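Local coordinates for beta subunit of photoactivated adenylyl cyclase (Beggiatoa sp. PS, PDB 5M2A), which probably makes cyclic AMP from ATP under blue light, joining a flavin-binding BLUF photoreceptor domain to an adenylyl cyclase catalytic domain, at residues Glu153-Phe158 with Leu251-Val256. Numbering follows the deposited sequence.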
ATOM      1  N   GLU A 153      -9.517 -17.746   8.086  1.00 19.73           N
ATOM      2  CA  GLU A 153      -9.048 -17.804   9.468  1.00 24.28           C
ATOM      3  C   GLU A 153      -7.610 -17.291   9.515  1.00 20.61           C
ATOM      4  O   GLU A 153      -6.729 -17.862   8.869  1.00 21.37           O
ATOM      5  CB  GLU A 153      -9.135 -19.238   9.992  1.00 30.95           C
ATOM      6  CG  GLU A 153     -10.557 -19.753  10.112  1.00 32.33           C
ATOM      7  CD  GLU A 153     -10.666 -21.274  10.020  1.00 38.79           C
ATOM      8  OE1 GLU A 153      -9.886 -21.899   9.267  1.00 41.96           O
ATOM      9  OE2 GLU A 153     -11.542 -21.849  10.700  1.00 41.63           O
ATOM     10  N   LYS A 154      -7.369 -16.214  10.264  1.00 16.78           N
ATOM     11  CA  LYS A 154      -6.043 -15.618  10.297  1.00 18.94           C
ATOM     12  C   LYS A 154      -5.648 -15.262  11.721  1.00 16.43           C
ATOM     13  O   LYS A 154      -6.486 -14.875  12.544  1.00 18.27           O
ATOM     14  CB  LYS A 154      -5.958 -14.320   9.462  1.00 21.81           C
ATOM     15  CG  LYS A 154      -6.097 -14.490   7.961  1.00 24.66           C
ATOM     16  CD  LYS A 154      -4.870 -15.147   7.366  1.00 26.36           C
ATOM     17  CE  LYS A 154      -4.751 -14.870   5.869  1.00 32.16           C
ATOM     18  NZ  LYS A 154      -3.678 -15.710   5.268  1.00 27.97           N
ATOM     19  N   ILE A 155      -4.351 -15.362  11.977  1.00 16.36           N
ATOM     20  CA  ILE A 155      -3.737 -14.728  13.136  1.00 15.82           C
ATOM     21  C   ILE A 155      -3.344 -13.333  12.697  1.00 16.88           C
ATOM     22  O   ILE A 155      -2.636 -13.170  11.697  1.00 19.45           O
ATOM     23  CB  ILE A 155      -2.513 -15.515  13.633  1.00 17.49           C
ATOM     24  CG1 ILE A 155      -2.959 -16.890  14.142  1.00 22.40           C
ATOM     25  CG2 ILE A 155      -1.768 -14.717  14.729  1.00 22.86           C
ATOM     26  CD1 ILE A 155      -1.811 -17.826  14.538  1.00 22.90           C
ATOM     27  N   ILE A 156      -3.817 -12.329  13.421  1.00 15.54           N
ATOM     28  CA  ILE A 156      -3.488 -10.944  13.122  1.00 18.62           C
ATOM     29  C   ILE A 156      -2.388 -10.513  14.077  1.00 20.97           C
ATOM     30  O   ILE A 156      -2.467 -10.764  15.283  1.00 15.93           O
ATOM     31  CB  ILE A 156      -4.728 -10.037  13.241  1.00 21.49           C
ATOM     32  CG1 ILE A 156      -5.845 -10.563  12.339  1.00 18.61           C
ATOM     33  CG2 ILE A 156      -4.385  -8.606  12.847  1.00 19.39           C
ATOM     34  CD1 ILE A 156      -5.525 -10.455  10.842  1.00 22.62           C
ATOM     35  N   PHE A 157      -1.374  -9.852  13.530  1.00 19.24           N
ATOM     36  CA  PHE A 157      -0.193  -9.411  14.255  1.00 15.73           C
ATOM     37  C   PHE A 157      -0.177  -7.884  14.239  1.00 14.56           C
ATOM     38  O   PHE A 157      -0.357  -7.276  13.185  1.00 17.20           O
ATOM     39  CB  PHE A 157       1.049 -10.028  13.570  1.00 13.18           C
ATOM     40  CG  PHE A 157       2.384  -9.456  14.009  1.00 18.96           C
ATOM     41  CD1 PHE A 157       2.790  -8.185  13.617  1.00 16.73           C
ATOM     42  CD2 PHE A 157       3.278 -10.250  14.724  1.00 16.91           C
ATOM     43  CE1 PHE A 157       4.035  -7.676  13.995  1.00 22.31           C
ATOM     44  CE2 PHE A 157       4.541  -9.744  15.102  1.00 16.13           C
ATOM     45  CZ  PHE A 157       4.914  -8.463  14.738  1.00 17.94           C
ATOM     46  N   PHE A 158       0.024  -7.265  15.401  1.00 17.23           N
ATOM     47  CA  PHE A 158       0.291  -5.829  15.487  1.00 17.91           C
ATOM     48  C   PHE A 158       1.487  -5.639  16.399  1.00 17.16           C
ATOM     49  O   PHE A 158       1.518  -6.204  17.494  1.00 14.67           O
ATOM     50  CB  PHE A 158      -0.894  -5.038  16.061  1.00 20.52           C
ATOM     51  CG  PHE A 158      -1.949  -4.684  15.063  1.00 26.09           C
ATOM     52  CD1 PHE A 158      -1.766  -3.632  14.189  1.00 39.44           C
ATOM     53  CD2 PHE A 158      -3.141  -5.380  15.017  1.00 29.44           C
ATOM     54  CE1 PHE A 158      -2.745  -3.287  13.273  1.00 40.39           C
ATOM     55  CE2 PHE A 158      -4.127  -5.039  14.102  1.00 33.26           C
ATOM     56  CZ  PHE A 158      -3.926  -3.993  13.231  1.00 35.44           C
ATOM     57  N   LEU A 251      -1.327 -10.362  19.357  1.00 17.22           N
ATOM     58  CA  LEU A 251      -1.770 -11.323  18.356  1.00 16.03           C
ATOM     59  C   LEU A 251      -3.202 -11.732  18.636  1.00 14.18           C
ATOM     60  O   LEU A 251      -3.585 -11.947  19.792  1.00 17.85           O
ATOM     61  CB  LEU A 251      -0.901 -12.574  18.356  1.00 17.80           C
ATOM     62  CG  LEU A 251       0.618 -12.446  18.315  1.00 16.59           C
ATOM     63  CD1 LEU A 251       1.223 -13.820  18.506  1.00 16.78           C
ATOM     64  CD2 LEU A 251       1.073 -11.843  16.999  1.00 17.51           C
ATOM     65  N   SER A 252      -3.987 -11.892  17.574  1.00 16.26           N
ATOM     66  CA  SER A 252      -5.348 -12.374  17.726  1.00 16.13           C
ATOM     67  C   SER A 252      -5.595 -13.429  16.660  1.00 17.38           C
ATOM     68  O   SER A 252      -4.790 -13.613  15.747  1.00 21.34           O
ATOM     69  CB  SER A 252      -6.374 -11.251  17.597  1.00 22.77           C
ATOM     70  OG  SER A 252      -6.368 -10.759  16.270  1.00 27.80           O
ATOM     71  N   TYR A 253      -6.694 -14.153  16.816  1.00 19.97           N
ATOM     72  CA  TYR A 253      -7.069 -15.190  15.865  1.00 19.57           C
ATOM     73  C   TYR A 253      -8.563 -15.109  15.613  1.00 23.43           C
ATOM     74  O   TYR A 253      -9.350 -15.016  16.561  1.00 23.34           O
ATOM     75  CB  TYR A 253      -6.712 -16.579  16.393  1.00 21.05           C
ATOM     76  CG  TYR A 253      -7.175 -17.694  15.487  1.00 19.88           C
ATOM     77  CD1 TYR A 253      -6.632 -17.844  14.215  1.00 23.77           C
ATOM     78  CD2 TYR A 253      -8.143 -18.593  15.897  1.00 29.39           C
ATOM     79  CE1 TYR A 253      -7.042 -18.870  13.382  1.00 24.58           C
ATOM     80  CE2 TYR A 253      -8.559 -19.625  15.066  1.00 29.39           C
ATOM     81  CZ  TYR A 253      -8.008 -19.750  13.810  1.00 26.83           C
ATOM     82  OH  TYR A 253      -8.413 -20.776  12.983  1.00 28.36           O
ATOM     83  N   GLY A 254      -8.963 -15.160  14.351  1.00 19.94           N
ATOM     84  CA  GLY A 254     -10.388 -15.159  14.097  1.00 23.15           C
ATOM     85  C   GLY A 254     -10.674 -15.119  12.618  1.00 24.48           C
ATOM     86  O   GLY A 254      -9.765 -15.157  11.780  1.00 22.77           O
ATOM     87  N   HIS A 255     -11.969 -15.046  12.326  1.00 19.75           N
ATOM     88  CA  HIS A 255     -12.482 -14.904  10.970  1.00 21.91           C
ATOM     89  C   HIS A 255     -12.270 -13.479  10.499  1.00 27.54           C
ATOM     90  O   HIS A 255     -12.682 -12.528  11.168  1.00 25.12           O
ATOM     91  CB  HIS A 255     -13.974 -15.233  10.920  1.00 27.39           C
ATOM     92  CG  HIS A 255     -14.297 -16.608  11.399  1.00 31.80           C
ATOM     93  ND1 HIS A 255     -13.333 -17.473  11.869  1.00 34.91           N
ATOM     94  CD2 HIS A 255     -15.472 -17.266  11.490  1.00 33.37           C
ATOM     95  CE1 HIS A 255     -13.903 -18.609  12.226  1.00 36.03           C
ATOM     96  NE2 HIS A 255     -15.199 -18.508  12.007  1.00 37.62           N
ATOM     97  N   VAL A 256     -11.625 -13.324   9.355  1.00 23.89           N
ATOM     98  CA  VAL A 256     -11.446 -12.011   8.760  1.00 18.80           C
ATOM     99  C   VAL A 256     -11.756 -12.127   7.284  1.00 22.13           C
ATOM    100  O   VAL A 256     -11.487 -13.160   6.660  1.00 20.86           O
ATOM    101  CB  VAL A 256     -10.028 -11.440   8.977  1.00 27.88           C
ATOM    102  CG1 VAL A 256      -9.762 -11.219  10.472  1.00 28.32           C
ATOM    103  CG2 VAL A 256      -8.981 -12.354   8.383  1.00 28.44           C
TER
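Y253 and I155 face each other in a non-hydrogen-bonded pair of the central sheet of the cyclase catalytic domain, where strands 153-158 and 251-256 run antiparallel and show how hydrogen-bonded and non-hydrogen-bonded pairs alternate, the first joined through the backbone and the second bringing side chains together. The hydrogen bonds come in two reciprocal couples, K154 with G254 and I156 with S252. In the first, K154 N reaches G254 O at 3.0 Å and almost straight, 173° at the hydrogen; in the second, I156 N meets S252 O from above the carbonyl plane. Between these couples the strands draw close, and the CA of I155 lies 3.0 Å from S252 O in a CA-H...O contact.

Y253 can be followed outward. Its CG is anti to the backbone N (chi1 176°), which leans the ring along the partner strand, past K154 O, towards E153. CB leads to CG, at the margin of contact with K154 O; next, Y253 CD1 comes 3.4 Å from K154 O. The same carbon also meets CG1 of I155. Farther out, CE1 and CZ of Y253 pass the CB of E153, and Y253 OH ends 3.4 Å from that CB. A leucine in place of Y253 would end short of E153 and would probably open a gap beside its CB and CG, where the phenol oxygen now packs. OE1 of E153 forms a salt bridge with K212.

At the opposite end of the same face, CD2 of L251 packs 3.5 Å from CD2 of the F157 ring, and both residues touch helix 215-235. The other face carries K154, I156 and S252; CG2 of V256, whose CB points toward strand 153-158, meets CG of K154. Helix 274-285 covers I156 and S252. OG of S252 lies 3.5 Å from I156 CB and is hydrogen-bonded to the backbone oxygen of A275.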